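Local coordinates for putative pyrazinamidase/nicotinamidase (Streptococcus mutans, PDB 3S2S), which probably hydrolyses nicotinamide and its analogue pyrazinamide to the corresponding acids and ammonia, as a zinc-binding member of the isochorismatase family, at residues 87-92 / 96-101; 42-47 / 63-68; 70-75 / 120-125; 104-107 / 112-115. All blocks are in the same frame, centred on the assembly; numbering follows the deposited sequence.

Overall arrangement
Interactions 1 and 4 build one zinc site from the end of strand 81-87 and the long loop that follows it; their centres are 12 Å apart, and they share the metal and both waters. D87 links interaction 1 to interaction 2 through N (D43 OD1, 2.7 Å) and to interaction 4 through O (R113 NE, 2.8 Å). Interaction 2 also meets interaction 4 directly, D47 OD2 lying 2.8 Å from N106 N, and its D43 lines the cacodylate pocket. Interaction 3 lies on the same helix 65-77 as interaction 2, but its centre is 28 Å from that of interaction 1, across the chain's centre and away from the metal and ligand.

Interaction 1 of 4, residues 87-92 / 96-101; sequences DGHDEG and HPETKL. With ZN (zinc ion), chain E.
D87, H89 and E98 meet through a zinc ion, and metal coordination is the main interaction between residues 87-92 and 96-101. D87 OD2 binds zinc at 2.0 Å, H89 NE2 at 2.2 Å and E98 OE1 at 2.1 Å. The two carboxylate oxygens sit 4.1 Å apart, nearly the sum of their metal bonds, which places them trans across the ion; H89 is likewise trans to water 2. With water 1 and H105 added, six ligands give an octahedral site. E98 gets there with CG anti to its backbone N (chi1 -162°) and an extended chain, its carboxylate standing at 90° to the H89 ring.

The second kind of interaction runs through water 1. It lies in the plane of the H89 ring, beyond its edge, 2.6 Å from D87 OD1 and 2.6 Å from E98 OE2. Each carboxylate thus uses one oxygen for metal and turns the other to a metal-bound water, which limits its rotation. D87 OD1 also forms a salt bridge with K137.

Ring packing comes third. H96 NE2 lies 3.8 Å from H89 CE1, near the H89 plane, with the rings tilted by 64°; the same NE2 is hydrogen-bonded to R138 O. Y179 of a second subunit packs on H96 and E98. D87 closes strand 81-87, so the site stands at the C-terminal edge of the parallel sheet, in the loop leading to helix 119-125.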
loop_
_atom_site.group_PDB
_atom_site.type_symbol
_atom_site.label_atom_id
_atom_site.label_comp_id
_atom_site.label_asym_id
_atom_site.label_seq_id
_atom_site.Cartn_x
_atom_site.Cartn_y
_atom_site.Cartn_z
ATOM N N ASP A 87 -2.109 19.987 -2.693
ATOM C CA ASP A 87 -2.466 19.666 -4.068
ATOM C C ASP A 87 -1.525 20.392 -5.029
ATOM O O ASP A 87 -1.266 21.591 -4.877
ATOM C CB ASP A 87 -3.869 20.193 -4.327
ATOM C CG ASP A 87 -4.868 19.116 -4.639
ATOM O OD1 ASP A 87 -4.677 17.921 -4.260
ATOM O OD2 ASP A 87 -5.885 19.507 -5.243
ATOM N N GLY A 88 -1.026 19.676 -6.033
ATOM C CA GLY A 88 -0.179 20.281 -7.055
ATOM C C GLY A 88 -0.556 19.692 -8.404
ATOM O O GLY A 88 -0.229 18.528 -8.681
ATOM N N HIS A 89 -1.255 20.467 -9.235
ATOM C CA HIS A 89 -1.853 19.920 -10.446
ATOM C C HIS A 89 -1.209 20.446 -11.714
ATOM O O HIS A 89 -0.522 21.475 -11.706
ATOM C CB HIS A 89 -3.365 20.211 -10.497
ATOM C CG HIS A 89 -4.168 19.419 -9.506
ATOM N ND1 HIS A 89 -4.162 18.039 -9.481
ATOM C CD2 HIS A 89 -5.014 19.813 -8.525
ATOM C CE1 HIS A 89 -4.961 17.617 -8.513
ATOM N NE2 HIS A 89 -5.491 18.671 -7.918
ATOM N N ASP A 90 -1.429 19.702 -12.794
ATOM C CA ASP A 90 -1.049 20.141 -14.134
ATOM C C ASP A 90 -2.317 20.403 -14.934
ATOM O O ASP A 90 -3.254 19.601 -14.943
ATOM C CB ASP A 90 -0.214 19.075 -14.844
ATOM C CG ASP A 90 0.956 18.589 -14.013
ATOM O OD1 ASP A 90 1.926 19.353 -13.848
ATOM O OD2 ASP A 90 0.917 17.433 -13.529
ATOM N N GLU A 91 -2.347 21.528 -15.636
ATOM C CA GLU A 91 -3.548 21.922 -16.350
ATOM C C GLU A 91 -4.086 20.932 -17.379
ATOM O O GLU A 91 -5.288 20.659 -17.419
ATOM C CB GLU A 91 -3.328 23.274 -17.020
ATOM C CG GLU A 91 -3.488 24.415 -16.093
ATOM C CD GLU A 91 -2.942 25.686 -16.700
ATOM O OE1 GLU A 91 -2.041 25.567 -17.557
ATOM O OE2 GLU A 91 -3.410 26.782 -16.328
ATOM N N GLY A 92 -3.222 20.395 -18.222
ATOM C CA GLY A 92 -3.740 19.626 -19.344
ATOM C C GLY A 92 -4.248 18.223 -19.027
ATOM O O GLY A 92 -4.846 17.565 -19.885
ATOM N N HIS A 96 -5.574 12.289 -15.333
ATOM C CA HIS A 96 -6.081 12.426 -13.968
ATOM C C HIS A 96 -7.610 12.527 -13.984
ATOM O O HIS A 96 -8.161 13.444 -14.594
ATOM C CB HIS A 96 -5.495 13.685 -13.351
ATOM C CG HIS A 96 -5.579 13.719 -11.854
ATOM N ND1 HIS A 96 -6.581 13.079 -11.153
ATOM C CD2 HIS A 96 -4.786 14.309 -10.927
ATOM C CE1 HIS A 96 -6.395 13.269 -9.858
ATOM N NE2 HIS A 96 -5.312 14.008 -9.693
ATOM N N PRO A 97 -8.303 11.590 -13.313
ATOM C CA PRO A 97 -9.777 11.570 -13.283
ATOM C C PRO A 97 -10.352 12.873 -12.761
ATOM O O PRO A 97 -11.469 13.244 -13.097
ATOM C CB PRO A 97 -10.096 10.442 -12.288
ATOM C CG PRO A 97 -8.907 9.561 -12.318
ATOM C CD PRO A 97 -7.719 10.416 -12.632
ATOM N N GLU A 98 -9.572 13.565 -11.942
ATOM C CA GLU A 98 -10.044 14.751 -11.267
ATOM C C GLU A 98 -10.218 15.896 -12.259
ATOM O O GLU A 98 -11.003 16.821 -12.031
ATOM C CB GLU A 98 -9.045 15.125 -10.170
ATOM C CG GLU A 98 -9.590 16.056 -9.105
ATOM C CD GLU A 98 -8.515 16.522 -8.173
ATOM O OE1 GLU A 98 -8.379 17.746 -8.002
ATOM O OE2 GLU A 98 -7.785 15.670 -7.626
ATOM N N THR A 99 -9.496 15.821 -13.374
ATOM C CA THR A 99 -9.516 16.884 -14.363
ATOM C C THR A 99 -10.907 17.115 -14.929
ATOM O O THR A 99 -11.252 18.241 -15.292
ATOM C CB THR A 99 -8.541 16.594 -15.506
ATOM O OG1 THR A 99 -7.215 16.515 -14.971
ATOM C CG2 THR A 99 -8.606 17.709 -16.544
ATOM N N LYS A 100 -11.710 16.056 -14.995
ATOM C CA LYS A 100 -13.078 16.150 -15.490
ATOM C C LYS A 100 -14.058 16.666 -14.441
ATOM O O LYS A 100 -15.179 17.044 -14.771
ATOM C CB LYS A 100 -13.568 14.775 -15.958
ATOM C CG LYS A 100 -12.936 14.273 -17.241
ATOM C CD LYS A 100 -13.474 12.890 -17.623
ATOM C CE LYS A 100 -12.935 11.780 -16.712
ATOM N NZ LYS A 100 -13.462 11.830 -15.312
ATOM N N LEU A 101 -13.643 16.667 -13.181
ATOM C CA LEU A 101 -14.577 16.854 -12.074
ATOM C C LEU A 101 -14.586 18.277 -11.528
ATOM O O LEU A 101 -15.600 18.735 -10.986
ATOM C CB LEU A 101 -14.248 15.876 -10.939
ATOM C CG LEU A 101 -14.418 14.380 -11.200
ATOM C CD1 LEU A 101 -14.009 13.588 -9.953
ATOM C CD2 LEU A 101 -15.858 14.090 -11.556
HETATM ZN ZN ZN E . -7.191 18.689 -6.572
HETATM O O HOH W 1 -6.582 16.773 -5.552
HETATM O O HOH W 2 -8.758 18.723 -5.111
#

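Interaction 2 of 4, residues 42-47 / 63-68; sequences IDYTYD and AISKAI. With CAD (cacodylic acid), chain F.
The phenolic OH of Y44 reaches residues 63-68, where it hydrogen-bonds to A61 O, just ahead of that segment. S65 N lies 3.2 Å from Y44 OH, but the angle is too poor for a bond. Y44 is the centre of an inverse gamma turn that follows strand 37-42 of this alpha/beta isochorismatase fold, and its ring spans the distance to the start of helix 65-77. There Y44 OH abuts S65 CA and S65 CB, 3.2 Å from each, so the tip of the ring packs on the backbone where the helix begins.

No hydrogen bond crosses between the segments; the rest of the contact is packing. The Y44 ring has CG anti to the backbone N (chi1 -159°), and two isoleucines run antiparallel alongside it, both on the same side of the ring. I68 puts CG2 over the face in a CH-pi contact, 4.1 Å from the ring centroid and 17° off the normal, displaced toward the CE2 side. Its CD1 sits near the CB end of the ring, 4.0 Å from Y44 CG. I64 approaches obliquely, with I64 CG1 3.6 Å from Y44 CE1.

On the strand side, the preceding residue, D43, belongs to the cacodylate pocket. Its salt bridge to K137 and its packing on C170 are consistent with the Asp-Lys-Cys triad of nicotinamidases. D43 OD2 comes within 3.1 Å of the methyl carbon C1 of cacodylate.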
loop_
_atom_site.group_PDB
_atom_site.type_symbol
_atom_site.label_atom_id
_atom_site.label_comp_id
_atom_site.label_asym_id
_atom_site.label_seq_id
_atom_site.Cartn_x
_atom_site.Cartn_y
_atom_site.Cartn_z
ATOM N N ILE A 42 -3.555 20.577 5.596
ATOM C CA ILE A 42 -4.069 20.079 4.321
ATOM C C ILE A 42 -4.655 21.189 3.452
ATOM O O ILE A 42 -5.687 21.770 3.785
ATOM C CB ILE A 42 -5.127 18.997 4.549
ATOM C CG1 ILE A 42 -4.571 17.897 5.464
ATOM C CG2 ILE A 42 -5.627 18.398 3.208
ATOM C CD1 ILE A 42 -5.639 16.899 5.868
ATOM N N ASP A 43 -3.970 21.489 2.348
ATOM C CA ASP A 43 -4.516 22.343 1.267
ATOM C C ASP A 43 -5.008 23.713 1.655
ATOM O O ASP A 43 -5.940 24.217 1.026
ATOM C CB ASP A 43 -5.654 21.613 0.534
ATOM C CG ASP A 43 -5.142 20.525 -0.407
ATOM O OD1 ASP A 43 -4.040 20.711 -0.935
ATOM O OD2 ASP A 43 -5.869 19.532 -0.625
ATOM N N TYR A 44 -4.403 24.328 2.664
ATOM C CA TYR A 44 -4.861 25.652 3.079
ATOM C C TYR A 44 -4.239 26.737 2.201
ATOM O O TYR A 44 -3.439 27.577 2.657
ATOM C CB TYR A 44 -4.621 25.897 4.579
ATOM C CG TYR A 44 -5.522 26.993 5.085
ATOM C CD1 TYR A 44 -6.894 26.772 5.223
ATOM C CD2 TYR A 44 -5.012 28.254 5.380
ATOM C CE1 TYR A 44 -7.744 27.802 5.653
ATOM C CE2 TYR A 44 -5.851 29.288 5.821
ATOM C CZ TYR A 44 -7.207 29.044 5.956
ATOM O OH TYR A 44 -8.033 30.078 6.374
ATOM N N THR A 45 -4.598 26.700 0.919
ATOM C CA THR A 45 -3.965 27.574 -0.060
ATOM C C THR A 45 -4.940 28.587 -0.655
ATOM O O THR A 45 -6.166 28.500 -0.489
ATOM C CB THR A 45 -3.371 26.763 -1.233
ATOM O OG1 THR A 45 -4.437 26.112 -1.937
ATOM C CG2 THR A 45 -2.344 25.719 -0.735
ATOM N N TYR A 46 -4.379 29.554 -1.370
ATOM C CA TYR A 46 -5.196 30.593 -1.990
ATOM C C TYR A 46 -6.336 30.061 -2.850
ATOM O O TYR A 46 -7.471 30.539 -2.750
ATOM C CB TYR A 46 -4.314 31.561 -2.777
ATOM C CG TYR A 46 -3.895 32.749 -1.939
ATOM C CD1 TYR A 46 -3.001 32.604 -0.875
ATOM C CD2 TYR A 46 -4.395 34.015 -2.209
ATOM C CE1 TYR A 46 -2.626 33.685 -0.094
ATOM C CE2 TYR A 46 -4.024 35.113 -1.430
ATOM C CZ TYR A 46 -3.138 34.947 -0.384
ATOM O OH TYR A 46 -2.776 36.047 0.379
ATOM N N ASP A 47 -6.067 29.070 -3.696
ATOM C CA ASP A 47 -7.150 28.560 -4.546
ATOM C C ASP A 47 -8.316 27.929 -3.792
ATOM O O ASP A 47 -9.442 27.901 -4.298
ATOM C CB ASP A 47 -6.629 27.591 -5.612
ATOM C CG ASP A 47 -6.147 28.311 -6.859
ATOM O OD1 ASP A 47 -6.577 29.472 -7.087
ATOM O OD2 ASP A 47 -5.334 27.726 -7.591
ATOM N N ALA A 63 -12.497 31.890 7.588
ATOM C CA ALA A 63 -12.794 32.059 9.001
ATOM C C ALA A 63 -11.803 31.337 9.908
ATOM O O ALA A 63 -11.600 31.752 11.057
ATOM C CB ALA A 63 -14.224 31.625 9.307
ATOM N N ILE A 64 -11.169 30.278 9.404
ATOM C CA ILE A 64 -10.240 29.525 10.238
ATOM C C ILE A 64 -8.791 29.974 10.137
ATOM O O ILE A 64 -7.911 29.353 10.734
ATOM C CB ILE A 64 -10.319 27.995 9.983
ATOM C CG1 ILE A 64 -9.793 27.626 8.586
ATOM C CG2 ILE A 64 -11.750 27.508 10.176
ATOM C CD1 ILE A 64 -9.552 26.102 8.412
ATOM N N SER A 65 -8.545 31.053 9.404
ATOM C CA SER A 65 -7.162 31.435 9.098
ATOM C C SER A 65 -6.290 31.683 10.341
ATOM O O SER A 65 -5.154 31.222 10.416
ATOM C CB SER A 65 -7.125 32.629 8.145
ATOM O OG SER A 65 -5.787 33.019 7.892
ATOM N N LYS A 66 -6.812 32.410 11.321
ATOM C CA LYS A 66 -6.032 32.670 12.530
ATOM C C LYS A 66 -5.865 31.398 13.356
ATOM O O LYS A 66 -4.773 31.100 13.842
ATOM C CB LYS A 66 -6.711 33.749 13.378
ATOM C CG LYS A 66 -7.191 34.933 12.561
ATOM C CD LYS A 66 -6.437 36.208 12.898
ATOM C CE LYS A 66 -6.837 36.756 14.260
ATOM N NZ LYS A 66 -6.262 38.110 14.516
ATOM N N ALA A 67 -6.944 30.633 13.500
ATOM C CA ALA A 67 -6.907 29.424 14.314
ATOM C C ALA A 67 -5.932 28.390 13.747
ATOM O O ALA A 67 -5.188 27.756 14.492
ATOM C CB ALA A 67 -8.297 28.798 14.419
ATOM N N ILE A 68 -5.968 28.189 12.434
ATOM C CA ILE A 68 -5.128 27.144 11.863
ATOM C C ILE A 68 -3.663 27.567 11.995
ATOM O O ILE A 68 -2.801 26.741 12.253
ATOM C CB ILE A 68 -5.523 26.774 10.394
ATOM C CG1 ILE A 68 -4.807 25.491 9.953
ATOM C CG2 ILE A 68 -5.215 27.928 9.427
ATOM C CD1 ILE A 68 -5.289 24.991 8.596
HETATM AS AS CAD F . -9.747 19.154 -0.991
HETATM C C1 CAD F . -8.690 20.771 -0.737
HETATM C C2 CAD F . -10.532 19.093 -2.807
HETATM O O1 CAD F . -10.812 18.877 0.218
#

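Interaction 3 of 4, residues 70-75 / 120-125; sequences QVTQKA and ADFYQK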
loop_
_atom_site.group_PDB
_atom_site.type_symbol
_atom_site.label_atom_id
_atom_site.label_comp_id
_atom_site.label_asym_id
_atom_site.label_seq_id
_atom_site.Cartn_x
_atom_site.Cartn_y
_atom_site.Cartn_z
ATOM N N GLN A 70 -2.447 29.445 14.467
ATOM C CA GLN A 70 -2.105 29.327 15.877
ATOM C C GLN A 70 -1.900 27.887 16.307
ATOM O O GLN A 70 -0.974 27.589 17.059
ATOM C CB GLN A 70 -3.157 30.012 16.748
ATOM C CG GLN A 70 -3.073 31.510 16.653
ATOM C CD GLN A 70 -4.253 32.206 17.295
ATOM O OE1 GLN A 70 -5.316 31.611 17.490
ATOM N NE2 GLN A 70 -4.075 33.479 17.617
ATOM N N VAL A 71 -2.744 26.986 15.816
ATOM C CA VAL A 71 -2.612 25.597 16.232
ATOM C C VAL A 71 -1.360 24.971 15.632
ATOM O O VAL A 71 -0.739 24.123 16.250
ATOM C CB VAL A 71 -3.882 24.753 15.954
ATOM C CG1 VAL A 71 -4.049 24.495 14.492
ATOM C CG2 VAL A 71 -3.830 23.428 16.731
ATOM N N THR A 72 -0.997 25.398 14.427
ATOM C CA THR A 72 0.234 24.920 13.792
ATOM C C THR A 72 1.473 25.398 14.560
ATOM O O THR A 72 2.387 24.623 14.835
ATOM C CB THR A 72 0.283 25.372 12.327
ATOM O OG1 THR A 72 -0.888 24.867 11.671
ATOM C CG2 THR A 72 1.529 24.841 11.617
ATOM N N GLN A 73 1.493 26.672 14.934
ATOM C CA GLN A 73 2.607 27.176 15.719
ATOM C C GLN A 73 2.686 26.436 17.058
ATOM O O GLN A 73 3.777 26.083 17.535
ATOM C CB GLN A 73 2.445 28.681 15.950
ATOM C CG GLN A 73 3.569 29.303 16.748
ATOM C CD GLN A 73 4.865 29.352 15.975
ATOM O OE1 GLN A 73 4.945 29.994 14.929
ATOM N NE2 GLN A 73 5.892 28.683 16.491
ATOM N N LYS A 74 1.534 26.187 17.666
ATOM C CA LYS A 74 1.526 25.496 18.955
ATOM C C LYS A 74 2.044 24.076 18.842
ATOM O O LYS A 74 2.855 23.635 19.658
ATOM C CB LYS A 74 0.151 25.508 19.611
ATOM C CG LYS A 74 0.115 24.668 20.874
ATOM C CD LYS A 74 -1.030 25.046 21.789
ATOM C CE LYS A 74 -0.866 24.384 23.151
ATOM N NZ LYS A 74 -1.800 24.942 24.170
ATOM N N ALA A 75 1.588 23.359 17.819
ATOM C CA ALA A 75 2.057 21.989 17.615
ATOM C C ALA A 75 3.564 22.003 17.469
ATOM O O ALA A 75 4.263 21.177 18.064
ATOM C CB ALA A 75 1.418 21.379 16.379
ATOM N N ALA A 120 1.419 31.004 5.875
ATOM C CA ALA A 120 2.460 31.280 4.884
ATOM C C ALA A 120 3.742 31.787 5.560
ATOM O O ALA A 120 4.839 31.407 5.179
ATOM C CB ALA A 120 1.971 32.284 3.849
ATOM N N ASP A 121 3.601 32.662 6.551
ATOM C CA ASP A 121 4.759 33.149 7.292
ATOM C C ASP A 121 5.417 32.015 8.071
ATOM O O ASP A 121 6.649 31.909 8.098
ATOM C CB ASP A 121 4.366 34.291 8.241
ATOM N N PHE A 122 4.606 31.158 8.699
ATOM C CA PHE A 122 5.161 30.001 9.396
ATOM C C PHE A 122 6.017 29.166 8.450
ATOM O O PHE A 122 7.159 28.825 8.770
ATOM C CB PHE A 122 4.075 29.120 10.031
ATOM C CG PHE A 122 4.628 27.925 10.730
ATOM C CD1 PHE A 122 4.950 27.971 12.085
ATOM C CD2 PHE A 122 4.869 26.751 10.024
ATOM C CE1 PHE A 122 5.490 26.849 12.729
ATOM C CE2 PHE A 122 5.421 25.632 10.656
ATOM C CZ PHE A 122 5.725 25.681 12.008
ATOM N N TYR A 123 5.474 28.827 7.282
ATOM C CA TYR A 123 6.234 27.980 6.378
ATOM C C TYR A 123 7.525 28.672 5.929
ATOM O O TYR A 123 8.604 28.065 5.939
ATOM C CB TYR A 123 5.415 27.520 5.166
ATOM C CG TYR A 123 6.276 26.665 4.286
ATOM C CD1 TYR A 123 6.643 25.395 4.689
ATOM C CD2 TYR A 123 6.787 27.156 3.090
ATOM C CE1 TYR A 123 7.481 24.610 3.898
ATOM C CE2 TYR A 123 7.602 26.383 2.298
ATOM C CZ TYR A 123 7.946 25.117 2.712
ATOM O OH TYR A 123 8.763 24.347 1.930
ATOM N N GLN A 124 7.417 29.933 5.530
ATOM C CA GLN A 124 8.597 30.653 5.081
ATOM C C GLN A 124 9.677 30.637 6.160
ATOM O O GLN A 124 10.849 30.410 5.857
ATOM C CB GLN A 124 8.249 32.086 4.660
ATOM N N LYS A 125 9.282 30.844 7.419
ATOM C CA LYS A 125 10.255 30.933 8.512
ATOM C C LYS A 125 10.889 29.588 8.830
ATOM O O LYS A 125 11.982 29.518 9.383
ATOM C CB LYS A 125 9.619 31.531 9.774
ATOM C CG LYS A 125 9.381 33.043 9.676
ATOM C CD LYS A 125 8.601 33.598 10.859
ATOM C CE LYS A 125 8.377 35.105 10.697
ATOM N NZ LYS A 125 7.641 35.715 11.843
#
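Two neighbouring helices of the alpha/beta fold meet here: helix 65-77, which connects strand 37-42 to strand 81-87, and helix 119-125, which lies between strands 81-87 and 132-137. Their closest backbone approach is between the CA atoms of Q73 and F122, 7.4 Å apart, and the contact buries 145 Å² in total. F122 supplies one side of the contact, T72 and Q73 the other.

F122 points at the other helix, with CG anti to its backbone N (chi1 179°), and presents a face to one residue and an edge to the next. T72 CG2 sits over the face, 4.2 Å from the F122 centroid and 13° off the normal, a CH-pi contact displaced toward CE2, which is 4.1 Å away from that methyl. With OG1 beside the backbone N of T72 (chi1 -58°) and CG2 anti to it, the methyl goes to the ring while OG1 turns back to hydrogen-bond I68 O within its own helix.

Q73 comes to the edge instead. Its chain bends at chi2 and brings OE1 into the plane of the ring, 3.5 Å from F122 CD1, where a carbonyl oxygen faces the electropositive C-H rim; NE2 of the same amide is hydrogen-bonded to D77 OD1.

H126 stacks on F122, just after helix 119-125. The pair packs against the parallel sheet: T72 rests on L39 and I82 of strands 37-42 and 81-87, and F122 on F84.

Interaction 4 of 4, residues 104-107 / 112-115; sequences PHNI and GRDL. With ZN (zinc ion), chain E.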
loop_
_atom_site.group_PDB
_atom_site.type_symbol
_atom_site.label_atom_id
_atom_site.label_comp_id
_atom_site.label_asym_id
_atom_site.label_seq_id
_atom_site.Cartn_x
_atom_site.Cartn_y
_atom_site.Cartn_z
ATOM N N PRO A 104 -9.598 23.803 -13.066
ATOM C CA PRO A 104 -8.182 23.826 -12.694
ATOM C C PRO A 104 -8.004 24.555 -11.373
ATOM O O PRO A 104 -8.654 25.578 -11.148
ATOM C CB PRO A 104 -7.540 24.642 -13.816
ATOM C CG PRO A 104 -8.476 24.506 -14.965
ATOM C CD PRO A 104 -9.842 24.441 -14.370
ATOM N N HIS A 105 -7.148 24.028 -10.508
ATOM C CA HIS A 105 -6.929 24.618 -9.192
ATOM C C HIS A 105 -5.574 24.152 -8.698
ATOM O O HIS A 105 -5.128 23.058 -9.066
ATOM C CB HIS A 105 -8.022 24.175 -8.224
ATOM C CG HIS A 105 -8.084 22.693 -8.026
ATOM N ND1 HIS A 105 -8.807 21.865 -8.854
ATOM C CD2 HIS A 105 -7.518 21.895 -7.092
ATOM C CE1 HIS A 105 -8.678 20.614 -8.443
ATOM N NE2 HIS A 105 -7.896 20.604 -7.377
ATOM N N ASN A 106 -4.912 24.973 -7.879
ATOM C CA ASN A 106 -3.588 24.631 -7.344
ATOM C C ASN A 106 -2.629 24.161 -8.429
ATOM O O ASN A 106 -1.905 23.170 -8.272
ATOM C CB ASN A 106 -3.673 23.582 -6.213
ATOM C CG ASN A 106 -3.819 24.223 -4.834
ATOM O OD1 ASN A 106 -4.406 25.295 -4.692
ATOM N ND2 ASN A 106 -3.280 23.559 -3.807
ATOM N N ILE A 107 -2.610 24.897 -9.533
ATOM C CA ILE A 107 -1.717 24.542 -10.625
ATOM C C ILE A 107 -0.266 24.812 -10.243
ATOM O O ILE A 107 0.063 25.884 -9.723
ATOM C CB ILE A 107 -2.072 25.345 -11.897
ATOM C CG1 ILE A 107 -3.517 25.060 -12.324
ATOM C CG2 ILE A 107 -1.098 25.028 -13.010
ATOM C CD1 ILE A 107 -3.836 23.553 -12.495
ATOM N N GLY A 112 -1.801 30.332 -6.832
ATOM C CA GLY A 112 -2.901 29.586 -6.233
ATOM C C GLY A 112 -2.458 28.600 -5.164
ATOM O O GLY A 112 -3.243 28.288 -4.256
ATOM N N ARG A 113 -1.216 28.108 -5.269
ATOM C CA ARG A 113 -0.678 27.136 -4.305
ATOM C C ARG A 113 -0.046 27.808 -3.086
ATOM O O ARG A 113 0.428 27.124 -2.177
ATOM C CB ARG A 113 0.362 26.215 -4.953
ATOM C CG ARG A 113 -0.158 25.404 -6.106
ATOM C CD ARG A 113 0.922 24.370 -6.533
ATOM N NE ARG A 113 0.906 23.192 -5.656
ATOM C CZ ARG A 113 1.978 22.525 -5.227
ATOM N NH1 ARG A 113 3.210 22.899 -5.561
ATOM N NH2 ARG A 113 1.813 21.461 -4.447
ATOM N N ASP A 114 -0.035 29.141 -3.060
ATOM C CA ASP A 114 0.486 29.848 -1.890
ATOM C C ASP A 114 -0.378 29.515 -0.681
ATOM O O ASP A 114 -1.594 29.470 -0.805
ATOM C CB ASP A 114 0.422 31.362 -2.082
ATOM C CG ASP A 114 1.465 31.889 -3.055
ATOM O OD1 ASP A 114 2.382 31.139 -3.435
ATOM O OD2 ASP A 114 1.356 33.077 -3.428
ATOM N N LEU A 115 0.244 29.324 0.481
ATOM C CA LEU A 115 -0.509 29.175 1.723
ATOM C C LEU A 115 -1.250 30.472 2.069
ATOM O O LEU A 115 -0.752 31.583 1.815
ATOM C CB LEU A 115 0.427 28.797 2.867
ATOM C CG LEU A 115 1.057 27.412 2.734
ATOM C CD1 LEU A 115 2.225 27.260 3.702
ATOM C CD2 LEU A 115 -0.046 26.386 3.003
HETATM ZN ZN ZN E . -7.191 18.689 -6.572
HETATM O O HOH W 2 -8.758 18.723 -5.111
HETATM O O HOH W 1 -6.582 16.773 -5.552
#
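The side chains of N106 and R113 run nearly perpendicular, and between them lies the tight part of this loop contact, their CA atoms only 4.9 Å apart. The aliphatic arm of R113 does the packing: its CD lies 3.5 Å from N106 O and 3.6 Å from I107 O, while R113 CG is 4.0 Å from N106 CB. A bend at chi3 (81°) swings the guanidinium off toward strand 81-87. N106 OD1 lies 3.2 Å from G112 O, but both are acceptors; T45 OG1 hydrogen-bonds to OD1 and weakly to G112 O, which probably eases the approach.

The other side is looser. D114 is exposed, its CB pointing away from residues 104-107; P104, also exposed, does not touch residues 112-115. H105 instead gives NE2 to zinc at 2.2 Å, its ND1 held by P103 O.

No hydrogen bond crosses between the segments; both side chains turn to outside partners, one of them shared. N106 ND2 and R113 NE grip D87 O, while R113 NH2 forms a salt bridge with D136 and a hydrogen bond with I86 O. Since D87 is a zinc ligand, the contact probably acts as second shell, fixing its backbone.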